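Long-range contact in alpha-1,2-Mannosidase (Trichoderma reesei, PDB 1HCU), which probably trims alpha-1,2-linked mannose residues from high-mannose N-glycans in a calcium-dependent hydrolysis: residues A[174-186]-A[197-209]. Numbering follows the deposited sequence.
Sequences NVAEIGSLVLEWT and YAQLAQKGESYLL
Ile178 O, at the break between helices 175-178 and 182-192, accepts from two waters that tie it to helix 196-209. Water 1 also donates to Ala201 O. Water 2 donates to Glu205 OE2, with 2.9 Å between the water oxygen and OE2, and accepts from Val182 N. The Glu205 chain sets off with CG anti to the backbone N (chi1 178°), then bends at chi2, which brings OE2 over the break, 3.1 Å from Gly179 CA. No direct hydrogen bond joins the two segments. Much of the remaining packing is apolar. Leu208 puts CD1 3.8 Å from Ile178 CG2, while its CD2 lies against Val175. Ala201 CB packs against Val182 CA and Trp185 CB, 3.7 Å from the latter. The Trp185 ring meets the Tyr197 backbone with its CE3 edge, and the two rings lie oblique to each other. Phe148 makes an edge-to-face contact with Trp185. Thr186 OG1 donates to Val182 O at 2.9 Å, from the opposite face of that carbonyl to Thr186 N. Thr186 OG1 also lies 3.2 Å from Gln202 OE1. A valine at Thr186 would probably cost Val182 O its hydroxyl donor, leaving the Thr186 N bond, and set an apolar methyl against the Gln202 amide. Segments 182-186 and 197-209 run antiparallel, their axes 161° apart, as part of a helical hairpin of the family 47 (alpha/alpha) barrel.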
# COMPACT_ATOMS: atom_id res chain seq x y z
N ASN A 174 -7.16 9.83 -11.64
CA ASN A 174 -7.56 10.01 -10.24
C ASN A 174 -6.37 10.47 -9.41
O ASN A 174 -5.22 10.22 -9.78
CB ASN A 174 -8.19 8.73 -9.64
CG ASN A 174 -7.27 7.51 -9.70
OD1 ASN A 174 -7.29 6.74 -10.66
ND2 ASN A 174 -6.45 7.34 -8.67
N VAL A 175 -6.64 11.13 -8.29
CA VAL A 175 -5.59 11.65 -7.42
C VAL A 175 -4.67 10.59 -6.85
O VAL A 175 -3.48 10.83 -6.68
CB VAL A 175 -6.19 12.50 -6.25
CG1 VAL A 175 -6.94 13.70 -6.82
CG2 VAL A 175 -7.10 11.66 -5.37
N ALA A 176 -5.19 9.40 -6.56
CA ALA A 176 -4.31 8.37 -6.03
C ALA A 176 -3.22 8.01 -7.05
O ALA A 176 -2.04 7.98 -6.72
CB ALA A 176 -5.10 7.12 -5.64
N GLU A 177 -3.61 7.76 -8.30
CA GLU A 177 -2.64 7.38 -9.33
C GLU A 177 -1.71 8.52 -9.75
O GLU A 177 -0.58 8.28 -10.17
CB GLU A 177 -3.37 6.78 -10.54
CG GLU A 177 -4.28 5.63 -10.12
CD GLU A 177 -4.74 4.75 -11.27
OE1 GLU A 177 -5.83 4.16 -11.17
OE2 GLU A 177 -4.00 4.63 -12.27
N ILE A 178 -2.19 9.75 -9.63
CA ILE A 178 -1.39 10.92 -9.97
C ILE A 178 -0.44 11.24 -8.82
O ILE A 178 0.73 11.56 -9.03
CB ILE A 178 -2.28 12.16 -10.16
CG1 ILE A 178 -3.17 11.99 -11.39
CG2 ILE A 178 -1.40 13.40 -10.28
CD1 ILE A 178 -4.19 13.10 -11.56
N GLY A 179 -0.96 11.14 -7.59
CA GLY A 179 -0.17 11.45 -6.41
C GLY A 179 0.63 10.34 -5.76
O GLY A 179 1.09 10.51 -4.63
N SER A 180 0.80 9.22 -6.44
CA SER A 180 1.56 8.12 -5.88
C SER A 180 2.79 7.81 -6.73
O SER A 180 3.24 6.67 -6.78
CB SER A 180 0.69 6.87 -5.77
OG SER A 180 -0.34 7.04 -4.81
N LEU A 181 3.33 8.84 -7.38
CA LEU A 181 4.50 8.70 -8.24
C LEU A 181 5.69 9.50 -7.75
O LEU A 181 6.85 9.16 -8.04
CB LEU A 181 4.15 9.16 -9.66
CG LEU A 181 2.87 8.56 -10.24
CD1 LEU A 181 2.57 9.20 -11.59
CD2 LEU A 181 3.03 7.07 -10.36
N VAL A 182 5.40 10.57 -7.01
CA VAL A 182 6.42 11.48 -6.50
C VAL A 182 7.53 10.86 -5.65
O VAL A 182 8.70 11.20 -5.81
CB VAL A 182 5.75 12.66 -5.72
CG1 VAL A 182 4.91 12.13 -4.56
CG2 VAL A 182 6.81 13.61 -5.21
N LEU A 183 7.18 9.94 -4.75
CA LEU A 183 8.19 9.32 -3.90
C LEU A 183 9.23 8.55 -4.71
O LEU A 183 10.43 8.81 -4.59
CB LEU A 183 7.54 8.34 -2.91
CG LEU A 183 8.16 8.20 -1.51
CD1 LEU A 183 7.71 6.87 -0.88
CD2 LEU A 183 9.67 8.26 -1.59
N GLU A 184 8.80 7.62 -5.55
CA GLU A 184 9.78 6.84 -6.29
C GLU A 184 10.50 7.56 -7.42
O GLU A 184 11.65 7.25 -7.71
CB GLU A 184 9.20 5.49 -6.78
CG GLU A 184 7.72 5.41 -7.08
CD GLU A 184 6.82 5.56 -5.86
OE1 GLU A 184 6.32 6.68 -5.65
OE2 GLU A 184 6.63 4.57 -5.12
N TRP A 185 9.83 8.52 -8.03
CA TRP A 185 10.44 9.28 -9.12
C TRP A 185 11.45 10.30 -8.57
O TRP A 185 12.47 10.57 -9.21
CB TRP A 185 9.34 9.96 -9.95
CG TRP A 185 8.68 8.99 -10.90
CD1 TRP A 185 7.95 7.88 -10.56
CD2 TRP A 185 8.76 9.00 -12.33
NE1 TRP A 185 7.59 7.19 -11.70
CE2 TRP A 185 8.07 7.86 -12.80
CE3 TRP A 185 9.35 9.87 -13.26
CZ2 TRP A 185 7.96 7.56 -14.16
CZ3 TRP A 185 9.24 9.56 -14.62
CH2 TRP A 185 8.55 8.42 -15.05
N THR A 186 11.19 10.84 -7.39
CA THR A 186 12.13 11.78 -6.79
C THR A 186 13.33 10.98 -6.31
O THR A 186 14.47 11.41 -6.44
CB THR A 186 11.50 12.53 -5.58
OG1 THR A 186 10.50 13.44 -6.05
CG2 THR A 186 12.57 13.32 -4.83
N TYR A 197 13.13 13.15 -13.73
CA TYR A 197 12.15 12.28 -13.08
C TYR A 197 11.35 12.99 -12.00
O TYR A 197 10.12 12.99 -12.04
CB TYR A 197 12.84 11.03 -12.52
CG TYR A 197 13.67 10.31 -13.56
CD1 TYR A 197 13.08 9.82 -14.72
CD2 TYR A 197 15.06 10.21 -13.42
CE1 TYR A 197 13.86 9.25 -15.73
CE2 TYR A 197 15.84 9.64 -14.43
CZ TYR A 197 15.23 9.17 -15.58
OH TYR A 197 16.00 8.67 -16.61
N ALA A 198 12.04 13.61 -11.04
CA ALA A 198 11.38 14.34 -9.96
C ALA A 198 10.54 15.51 -10.50
O ALA A 198 9.41 15.74 -10.04
CB ALA A 198 12.43 14.86 -8.98
N GLN A 199 11.09 16.24 -11.47
CA GLN A 199 10.41 17.38 -12.07
C GLN A 199 9.05 17.00 -12.64
O GLN A 199 8.05 17.70 -12.44
CB GLN A 199 11.28 17.99 -13.17
CG GLN A 199 12.46 18.79 -12.64
CD GLN A 199 13.50 19.12 -13.70
OE1 GLN A 199 14.46 19.85 -13.44
NE2 GLN A 199 13.32 18.58 -14.91
N LEU A 200 9.02 15.89 -13.35
CA LEU A 200 7.80 15.39 -13.97
C LEU A 200 6.74 15.01 -12.94
O LEU A 200 5.60 15.45 -13.02
CB LEU A 200 8.13 14.17 -14.84
CG LEU A 200 8.25 14.36 -16.36
CD1 LEU A 200 8.49 15.82 -16.72
CD2 LEU A 200 9.36 13.45 -16.88
N ALA A 201 7.13 14.20 -11.97
CA ALA A 201 6.20 13.75 -10.94
C ALA A 201 5.65 14.90 -10.10
O ALA A 201 4.45 14.97 -9.82
CB ALA A 201 6.88 12.73 -10.03
N GLN A 202 6.55 15.79 -9.71
CA GLN A 202 6.19 16.94 -8.89
C GLN A 202 5.29 17.94 -9.60
O GLN A 202 4.48 18.61 -8.96
CB GLN A 202 7.46 17.62 -8.40
CG GLN A 202 8.22 16.73 -7.43
CD GLN A 202 9.52 17.33 -6.98
OE1 GLN A 202 10.37 16.64 -6.41
NE2 GLN A 202 9.70 18.62 -7.21
N LYS A 203 5.43 18.03 -10.92
CA LYS A 203 4.59 18.95 -11.68
C LYS A 203 3.17 18.42 -11.66
O LYS A 203 2.22 19.16 -11.42
CB LYS A 203 5.09 19.08 -13.12
CG LYS A 203 4.23 20.03 -13.97
CD LYS A 203 4.90 20.40 -15.29
CE LYS A 203 4.14 21.50 -16.01
NZ LYS A 203 4.79 21.89 -17.30
N GLY A 204 3.02 17.12 -11.93
CA GLY A 204 1.69 16.54 -11.92
C GLY A 204 1.07 16.66 -10.54
O GLY A 204 -0.14 16.84 -10.41
N GLU A 205 1.91 16.58 -9.51
CA GLU A 205 1.46 16.66 -8.12
C GLU A 205 1.01 18.07 -7.76
O GLU A 205 0.07 18.25 -6.97
CB GLU A 205 2.59 16.22 -7.18
CG GLU A 205 2.27 16.30 -5.68
CD GLU A 205 1.73 14.99 -5.08
OE1 GLU A 205 1.43 14.99 -3.87
OE2 GLU A 205 1.60 13.98 -5.80
N SER A 206 1.67 19.07 -8.34
CA SER A 206 1.39 20.47 -8.07
C SER A 206 -0.09 20.84 -8.20
O SER A 206 -0.60 21.64 -7.43
CB SER A 206 2.23 21.37 -8.99
OG SER A 206 1.75 21.37 -10.32
N TYR A 207 -0.76 20.27 -9.19
CA TYR A 207 -2.18 20.53 -9.44
C TYR A 207 -3.08 20.05 -8.30
O TYR A 207 -4.18 20.56 -8.11
CB TYR A 207 -2.61 19.86 -10.74
CG TYR A 207 -1.98 20.46 -11.97
CD1 TYR A 207 -2.53 21.60 -12.57
CD2 TYR A 207 -0.82 19.92 -12.53
CE1 TYR A 207 -1.95 22.17 -13.70
CE2 TYR A 207 -0.23 20.49 -13.66
CZ TYR A 207 -0.80 21.61 -14.24
OH TYR A 207 -0.24 22.16 -15.37
N LEU A 208 -2.58 19.07 -7.54
CA LEU A 208 -3.32 18.50 -6.42
C LEU A 208 -3.10 19.27 -5.12
O LEU A 208 -3.91 19.17 -4.19
CB LEU A 208 -2.90 17.04 -6.20
CG LEU A 208 -3.42 15.99 -7.18
CD1 LEU A 208 -3.03 16.36 -8.61
CD2 LEU A 208 -2.83 14.62 -6.81
N LEU A 209 -2.01 20.04 -5.05
CA LEU A 209 -1.69 20.80 -3.84
C LEU A 209 -2.44 22.13 -3.75
O LEU A 209 -2.70 22.62 -2.66
CB LEU A 209 -0.18 21.03 -3.76
CG LEU A 209 0.65 19.74 -3.83
CD1 LEU A 209 2.13 20.09 -3.68
CD2 LEU A 209 0.20 18.74 -2.75
O HOH W 1 2.54 13.30 -10.88
O HOH W 2 2.84 11.81 -7.28